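PDB 5GKV: esterase A from Caulobacter crescentus, which probably hydrolyses ester substrates as a serine esterase built on the fold of penicillin-binding proteins and class C beta-lactamases. Local coordinates for residues L88-L93 and R188-A193; A84-L89 and V172-L177; E196-C199 and G203-L206. All blocks are in the same frame, centred on the assembly; numbering follows the deposited sequence.

Contact 1 (L88-L93 and R188-A193); sequences LLIARL and RTMGTA
Met190 lies across the side chain of Leu89, its CB 3.7 Å from Leu89 CD1 and its CG and SD beside the same methyl. Extended beyond CG, with chi2 at -172°, the thioether chain runs out straight past Leu89, and its terminal CE ends 3.8 Å from Ile90 CG1, with Ile90 CD1 a little farther off. Leu89 carries CG beside its own backbone N (chi1 -66°), sending CD1 to the root of Met190, where it also lies 3.7 Å from the carbonyl Met190 O. Three buried residues thus join helix 82-95, which starts at the Ser-x-x-Lys motif of the penicillin-binding protein fold, to the first turn of helix 190-202 in the helical subdomain. Phe182 and Ala178 of helix 173-186 close on Met190 as well. Thr189 is the N-cap of helix 190-202: Thr192 N donates to Thr189 OG1 over 3.1 Å at 154°, and Glu260 binds both Thr189 OG1 and Gly191 N. Just before the cap, Arg188 turns a guanidinium face to Ala193 CB, 3.4 Å above the centre of the plane, while Asp186 forms a salt bridge with Arg188 NE.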
loop_
_atom_site.group_PDB
_atom_site.type_symbol
_atom_site.label_atom_id
_atom_site.label_comp_id
_atom_site.label_asym_id
_atom_site.label_seq_id
_atom_site.Cartn_x
_atom_site.Cartn_y
_atom_site.Cartn_z
ATOM N N LEU A 88 -4.057 -7.015 3.931
ATOM C CA LEU A 88 -4.189 -8.445 3.686
ATOM C C LEU A 88 -3.764 -9.255 4.907
ATOM O O LEU A 88 -4.434 -10.219 5.281
ATOM C CB LEU A 88 -3.357 -8.833 2.454
ATOM C CG LEU A 88 -3.416 -10.267 1.895
ATOM C CD1 LEU A 88 -2.790 -10.269 0.529
ATOM C CD2 LEU A 88 -2.668 -11.268 2.718
ATOM N N LEU A 89 -2.646 -8.888 5.537
ATOM C CA LEU A 89 -2.170 -9.656 6.686
ATOM C C LEU A 89 -3.183 -9.631 7.824
ATOM O O LEU A 89 -3.425 -10.663 8.466
ATOM C CB LEU A 89 -0.812 -9.134 7.153
ATOM C CG LEU A 89 0.328 -9.333 6.146
ATOM C CD1 LEU A 89 1.619 -8.633 6.603
ATOM C CD2 LEU A 89 0.565 -10.819 5.916
ATOM N N ILE A 90 -3.817 -8.477 8.068
ATOM C CA ILE A 90 -4.872 -8.417 9.079
ATOM C C ILE A 90 -6.071 -9.248 8.638
ATOM O O ILE A 90 -6.637 -10.013 9.431
ATOM C CB ILE A 90 -5.282 -6.955 9.373
ATOM C CG1 ILE A 90 -4.163 -6.195 10.108
ATOM C CG2 ILE A 90 -6.572 -6.921 10.178
ATOM C CD1 ILE A 90 -3.873 -6.699 11.519
ATOM N N ALA A 91 -6.487 -9.097 7.370
ATOM C CA ALA A 91 -7.637 -9.837 6.856
ATOM C C ALA A 91 -7.479 -11.339 7.069
ATOM O O ALA A 91 -8.463 -12.044 7.348
ATOM C CB ALA A 91 -7.832 -9.551 5.365
ATOM N N ARG A 92 -6.252 -11.843 6.929
ATOM C CA ARG A 92 -5.985 -13.260 7.189
ATOM C C ARG A 92 -6.218 -13.628 8.656
ATOM O O ARG A 92 -6.833 -14.662 8.948
ATOM C CB ARG A 92 -4.558 -13.605 6.759
ATOM C CG ARG A 92 -4.389 -13.706 5.230
ATOM C CD ARG A 92 -2.954 -14.070 4.845
ATOM N NE ARG A 92 -2.644 -15.504 4.948
ATOM C CZ ARG A 92 -1.655 -16.018 5.676
ATOM N NH1 ARG A 92 -0.868 -15.231 6.389
ATOM N NH2 ARG A 92 -1.453 -17.327 5.699
ATOM N N LEU A 93 -5.713 -12.813 9.598
ATOM C CA LEU A 93 -5.967 -13.087 11.019
ATOM C C LEU A 93 -7.453 -13.147 11.322
ATOM O O LEU A 93 -7.901 -14.000 12.100
ATOM C CB LEU A 93 -5.338 -12.033 11.920
ATOM C CG LEU A 93 -3.831 -11.957 12.024
ATOM C CD1 LEU A 93 -3.465 -10.858 13.031
ATOM C CD2 LEU A 93 -3.287 -13.309 12.473
ATOM N N ARG A 188 4.346 -12.767 15.621
ATOM C CA ARG A 188 5.436 -12.320 14.766
ATOM C C ARG A 188 5.156 -10.907 14.250
ATOM O O ARG A 188 4.017 -10.441 14.240
ATOM C CB ARG A 188 5.609 -13.265 13.570
ATOM C CG ARG A 188 5.856 -14.740 13.908
ATOM C CD ARG A 188 5.617 -15.642 12.689
ATOM N NE ARG A 188 4.217 -15.633 12.265
ATOM C CZ ARG A 188 3.769 -16.225 11.163
ATOM N NH1 ARG A 188 4.615 -16.865 10.369
ATOM N NH2 ARG A 188 2.481 -16.174 10.851
ATOM N N THR A 189 6.209 -10.234 13.795
ATOM C CA THR A 189 5.986 -8.979 13.085
ATOM C C THR A 189 5.289 -9.252 11.756
ATOM O O THR A 189 5.315 -10.371 11.236
ATOM C CB THR A 189 7.301 -8.248 12.815
ATOM O OG1 THR A 189 8.086 -9.005 11.880
ATOM C CG2 THR A 189 8.084 -8.000 14.102
ATOM N N MET A 190 4.684 -8.205 11.178
ATOM C CA MET A 190 4.075 -8.376 9.864
ATOM C C MET A 190 5.099 -8.839 8.835
ATOM O O MET A 190 4.817 -9.731 8.028
ATOM C CB MET A 190 3.419 -7.077 9.393
ATOM C CG MET A 190 2.029 -6.873 9.929
ATOM S SD MET A 190 1.269 -5.447 9.130
ATOM C CE MET A 190 -0.412 -5.693 9.663
ATOM N N GLY A 191 6.287 -8.231 8.831
ATOM C CA GLY A 191 7.258 -8.563 7.800
ATOM C C GLY A 191 7.727 -10.000 7.915
ATOM O O GLY A 191 7.950 -10.671 6.907
ATOM N N THR A 192 7.855 -10.498 9.146
ATOM C CA THR A 192 8.295 -11.879 9.348
ATOM C C THR A 192 7.220 -12.861 8.915
ATOM O O THR A 192 7.500 -13.834 8.204
ATOM C CB THR A 192 8.659 -12.116 10.812
ATOM O OG1 THR A 192 9.760 -11.276 11.167
ATOM C CG2 THR A 192 9.051 -13.588 11.014
ATOM N N ALA A 193 5.979 -12.621 9.333
ATOM C CA ALA A 193 4.891 -13.493 8.912
ATOM C C ALA A 193 4.706 -13.447 7.402
ATOM O O ALA A 193 4.500 -14.489 6.767
ATOM C CB ALA A 193 3.599 -13.106 9.618
#

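Contact 2 (A84-L89 and V172-L177); sequences AVAALL and VTYGYL
Helix 82-95 and the first turns of helix 173-186 come nearest at Ala86 and Gly175, whose CA atoms are 7.4 Å apart, a separation that a single aromatic side chain bridges here. Tyr174 reaches from helix 173-186 with its CG anti to the backbone N (chi1 164°), which carries the ring over to helix 82-95. Tyr174 CE1 lies 3.9 Å from Ala86 CB, the methyl meeting the ring obliquely, and the same methyl is 4.0 Å from Tyr174 OH. The phenol oxygen goes one residue further: Tyr174 OH is 3.7 Å from Ala87 CB and 3.6 Å from Ala87 N, which are packing distances. The phenol end thus lies against two alanine methyls, one from each of two successive residues of helix 82-95. Its polar partner is the carbonyl oxygen of Lys83, to which the hydroxyl is hydrogen-bonded; Lys83 fits the lysine of the Ser-x-x-Lys motif, which in this family carries the nucleophilic serine, and Tyr174 is thus bonded to the backbone of the probable active-site motif. The buried OH is therefore satisfied by the backbone, and this bond together with the Ala86 contact holds the ring against the start of helix 82-95. His128 lies against the Tyr174 ring as well, with the two planes about 20° apart. Helix 173-186 packs on helix 147-156, where Leu177 and Tyr176 touch Leu154, while Ala86 also touches Met190 of helix 190-202 and Leu88 faces Leu276 and Leu280 of helix 270-281, so the Tyr174 junction is one side of a helix packed round by three others.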
loop_
_atom_site.group_PDB
_atom_site.type_symbol
_atom_site.label_atom_id
_atom_site.label_comp_id
_atom_site.label_asym_id
_atom_site.label_seq_id
_atom_site.Cartn_x
_atom_site.Cartn_y
_atom_site.Cartn_z
ATOM N N ALA A 84 -1.732 -1.998 1.386
ATOM C CA ALA A 84 -2.552 -3.107 0.902
ATOM C C ALA A 84 -2.040 -4.434 1.444
ATOM O O ALA A 84 -2.833 -5.345 1.729
ATOM C CB ALA A 84 -2.574 -3.131 -0.634
ATOM N N VAL A 85 -0.714 -4.559 1.597
ATOM C CA VAL A 85 -0.131 -5.769 2.175
ATOM C C VAL A 85 -0.477 -5.866 3.658
ATOM O O VAL A 85 -0.859 -6.935 4.152
ATOM C CB VAL A 85 1.395 -5.809 1.948
ATOM C CG1 VAL A 85 2.008 -7.107 2.577
ATOM C CG2 VAL A 85 1.719 -5.743 0.448
ATOM N N ALA A 86 -0.363 -4.752 4.391
ATOM C CA ALA A 86 -0.758 -4.762 5.792
ATOM C C ALA A 86 -2.223 -5.150 5.934
ATOM O O ALA A 86 -2.588 -5.935 6.820
ATOM C CB ALA A 86 -0.495 -3.390 6.417
ATOM N N ALA A 87 -3.075 -4.629 5.046
ATOM C CA ALA A 87 -4.497 -4.941 5.132
ATOM C C ALA A 87 -4.742 -6.426 4.914
ATOM O O ALA A 87 -5.534 -7.044 5.636
ATOM C CB ALA A 87 -5.283 -4.108 4.128
ATOM N N LEU A 88 -4.057 -7.015 3.931
ATOM C CA LEU A 88 -4.189 -8.445 3.686
ATOM C C LEU A 88 -3.764 -9.255 4.907
ATOM O O LEU A 88 -4.434 -10.219 5.281
ATOM C CB LEU A 88 -3.357 -8.833 2.454
ATOM C CG LEU A 88 -3.416 -10.267 1.895
ATOM C CD1 LEU A 88 -2.790 -10.269 0.529
ATOM C CD2 LEU A 88 -2.668 -11.268 2.718
ATOM N N LEU A 89 -2.646 -8.888 5.537
ATOM C CA LEU A 89 -2.170 -9.656 6.686
ATOM C C LEU A 89 -3.183 -9.631 7.824
ATOM O O LEU A 89 -3.425 -10.663 8.466
ATOM C CB LEU A 89 -0.812 -9.134 7.153
ATOM C CG LEU A 89 0.328 -9.333 6.146
ATOM C CD1 LEU A 89 1.619 -8.633 6.603
ATOM C CD2 LEU A 89 0.565 -10.819 5.916
ATOM N N VAL A 172 1.500 7.510 8.033
ATOM C CA VAL A 172 2.572 6.764 8.683
ATOM C C VAL A 172 2.052 5.939 9.859
ATOM O O VAL A 172 2.383 4.760 10.001
ATOM C CB VAL A 172 3.707 7.712 9.131
ATOM C CG1 VAL A 172 4.882 6.904 9.666
ATOM C CG2 VAL A 172 4.128 8.642 7.980
ATOM N N THR A 173 1.224 6.548 10.709
ATOM C CA THR A 173 0.784 5.897 11.939
ATOM C C THR A 173 0.001 4.616 11.677
ATOM O O THR A 173 0.013 3.710 12.520
ATOM C CB THR A 173 -0.066 6.868 12.766
ATOM O OG1 THR A 173 -1.160 7.333 11.960
ATOM C CG2 THR A 173 0.788 8.066 13.198
ATOM N N TYR A 174 -0.685 4.521 10.529
ATOM C CA TYR A 174 -1.449 3.316 10.203
ATOM C C TYR A 174 -0.597 2.062 10.294
ATOM O O TYR A 174 -1.087 1.007 10.707
ATOM C CB TYR A 174 -2.042 3.438 8.800
ATOM C CG TYR A 174 -2.545 2.167 8.111
ATOM C CD1 TYR A 174 -1.661 1.307 7.463
ATOM C CD2 TYR A 174 -3.914 1.886 8.020
ATOM C CE1 TYR A 174 -2.106 0.179 6.789
ATOM C CE2 TYR A 174 -4.374 0.752 7.343
ATOM C CZ TYR A 174 -3.453 -0.091 6.713
ATOM O OH TYR A 174 -3.866 -1.230 6.022
ATOM N N GLY A 175 0.664 2.141 9.867
ATOM C CA GLY A 175 1.496 0.951 9.853
ATOM C C GLY A 175 1.799 0.448 11.244
ATOM O O GLY A 175 1.952 -0.761 11.454
ATOM N N TYR A 176 1.874 1.361 12.215
ATOM C CA TYR A 176 2.092 0.972 13.597
ATOM C C TYR A 176 0.805 0.468 14.233
ATOM O O TYR A 176 0.835 -0.489 15.017
ATOM C CB TYR A 176 2.684 2.148 14.377
ATOM C CG TYR A 176 4.013 2.605 13.813
ATOM C CD1 TYR A 176 4.071 3.493 12.731
ATOM C CD2 TYR A 176 5.222 2.134 14.344
ATOM C CE1 TYR A 176 5.284 3.907 12.208
ATOM C CE2 TYR A 176 6.444 2.549 13.828
ATOM C CZ TYR A 176 6.469 3.436 12.759
ATOM O OH TYR A 176 7.672 3.856 12.222
ATOM N N LEU A 177 -0.338 1.069 13.884
ATOM C CA LEU A 177 -1.617 0.555 14.365
ATOM C C LEU A 177 -1.851 -0.870 13.869
ATOM O O LEU A 177 -2.085 -1.788 14.666
ATOM C CB LEU A 177 -2.762 1.468 13.926
ATOM C CG LEU A 177 -2.774 2.899 14.467
ATOM C CD1 LEU A 177 -4.034 3.638 13.994
ATOM C CD2 LEU A 177 -2.665 2.889 15.984
#

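Contact 3 (E196-C199 and G203-L206); sequences EDIC and GLDL
Cys199 near the end of helix 190-202 packs through every side-chain atom against the chain that leaves the helix. Its CB lies 3.6 Å from Leu204 O and 3.8 Å from Leu206 O. The sulfur, set beside the backbone N by a chi1 of -66°, comes closer still to that second carbonyl, Cys199 SG being 3.4 Å from Leu206 O. It also sits 4.0 Å from Leu204 CB and is nested against the Leu206 side chain, with CB, CG and CD2 of that residue all about as close. Leu206 swings its CG anti to the backbone N (chi1 160°), which brings CD2 to within 4.0 Å of Cys199 SG. From the preceding residue, Ile198 CG2 meets Leu204 CD1 at 3.7 Å, the two side chains crossing at a slant. Gly203 ends the helix with positive phi in a Schellman motif, and Leu204 N donates to Cys199 O over 3.0 Å with an N-H...O angle of 155°. This six-to-one bond closes the helix end, Leu204 folds its side chain back over it, and the chain leaves roughly across the helix direction into short strand 206-208. Helix 270-281 lies against the same apolar group, its Leu276 touching both Ile198 and Leu206 while Arg275 packs on Leu204 and binds Gly203 O; Leu88 and Arg92 of helix 82-95 border Ile198, and Leu194 of the same helix 190-202 meets Cys199 and Leu206.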
loop_
_atom_site.group_PDB
_atom_site.type_symbol
_atom_site.label_atom_id
_atom_site.label_comp_id
_atom_site.label_asym_id
_atom_site.label_seq_id
_atom_site.Cartn_x
_atom_site.Cartn_y
_atom_site.Cartn_z
ATOM N N GLU A 196 7.502 -15.591 5.964
ATOM C CA GLU A 196 7.425 -17.016 6.293
ATOM C C GLU A 196 6.208 -17.679 5.665
ATOM O O GLU A 196 6.298 -18.806 5.166
ATOM C CB GLU A 196 7.384 -17.211 7.814
ATOM C CG GLU A 196 8.699 -16.954 8.503
ATOM C CD GLU A 196 8.618 -17.171 10.005
ATOM O OE1 GLU A 196 7.491 -17.324 10.531
ATOM O OE2 GLU A 196 9.685 -17.179 10.652
ATOM N N ASP A 197 5.057 -17.012 5.697
ATOM C CA ASP A 197 3.804 -17.644 5.310
ATOM C C ASP A 197 3.453 -17.448 3.842
ATOM O O ASP A 197 2.654 -18.228 3.301
ATOM C CB ASP A 197 2.641 -17.110 6.158
ATOM C CG ASP A 197 2.727 -17.531 7.632
ATOM O OD1 ASP A 197 3.638 -18.295 8.017
ATOM O OD2 ASP A 197 1.878 -17.071 8.416
ATOM N N ILE A 198 4.011 -16.433 3.183
ATOM C CA ILE A 198 3.538 -16.074 1.846
ATOM C C ILE A 198 4.691 -15.966 0.856
ATOM O O ILE A 198 4.718 -16.681 -0.154
ATOM C CB ILE A 198 2.727 -14.764 1.883
ATOM C CG1 ILE A 198 1.483 -14.938 2.774
ATOM C CG2 ILE A 198 2.358 -14.333 0.469
ATOM C CD1 ILE A 198 0.593 -13.683 2.881
ATOM N N CYS A 199 5.657 -15.084 1.135
ATOM C CA CYS A 199 6.640 -14.743 0.103
ATOM C C CYS A 199 7.683 -15.835 -0.097
ATOM O O CYS A 199 8.011 -16.168 -1.241
ATOM C CB CYS A 199 7.300 -13.409 0.436
ATOM S SG CYS A 199 6.042 -12.093 0.332
ATOM N N GLY A 203 7.520 -17.783 -3.588
ATOM C CA GLY A 203 8.536 -17.104 -4.371
ATOM C C GLY A 203 8.150 -15.704 -4.823
ATOM O O GLY A 203 8.313 -15.359 -5.997
ATOM N N LEU A 204 7.625 -14.883 -3.915
ATOM C CA LEU A 204 7.248 -13.509 -4.229
ATOM C C LEU A 204 8.385 -12.574 -3.840
ATOM O O LEU A 204 8.861 -12.613 -2.703
ATOM C CB LEU A 204 5.964 -13.101 -3.502
ATOM C CG LEU A 204 4.736 -13.962 -3.839
ATOM C CD1 LEU A 204 3.549 -13.578 -3.001
ATOM C CD2 LEU A 204 4.379 -13.840 -5.305
ATOM N N ASP A 205 8.801 -11.719 -4.780
ATOM C CA ASP A 205 9.872 -10.759 -4.509
ATOM C C ASP A 205 9.261 -9.506 -3.878
ATOM O O ASP A 205 9.143 -8.442 -4.493
ATOM C CB ASP A 205 10.645 -10.443 -5.790
ATOM C CG ASP A 205 12.044 -9.944 -5.508
ATOM O OD1 ASP A 205 12.458 -9.920 -4.317
ATOM O OD2 ASP A 205 12.750 -9.608 -6.474
ATOM N N LEU A 206 8.874 -9.664 -2.610
ATOM C CA LEU A 206 8.142 -8.652 -1.859
ATOM C C LEU A 206 8.567 -8.757 -0.401
ATOM O O LEU A 206 8.647 -9.865 0.146
ATOM C CB LEU A 206 6.624 -8.849 -2.010
ATOM C CG LEU A 206 5.754 -8.197 -0.924
ATOM C CD1 LEU A 206 5.763 -6.657 -1.030
ATOM C CD2 LEU A 206 4.326 -8.759 -0.927
#

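Overall arrangement
Helix 82-95 runs through the arrangement: contacts 1 and 2 both use it, share Leu88 and Leu89, and have centres about 9 Å apart, with Met190 CE reaching Ala86 O at 3.6 Å between them. Contact 2 adjoins the probable active site through the Tyr174 bond to Lys83 O. Helix 190-202 joins contacts 1 and 3, whose centres are about 12 Å apart. Salt bridges run from Arg188 NH2 to Asp197 OD2 at 2.7 Å and from Arg188 NH1 to Glu196 OE1 at 2.9 Å, tying the residue just before the helix cap to its middle turns. Contacts 2 and 3, about 17 Å between centres, meet through Val85 CG2 and Leu206 CD2, 4.2 Å apart.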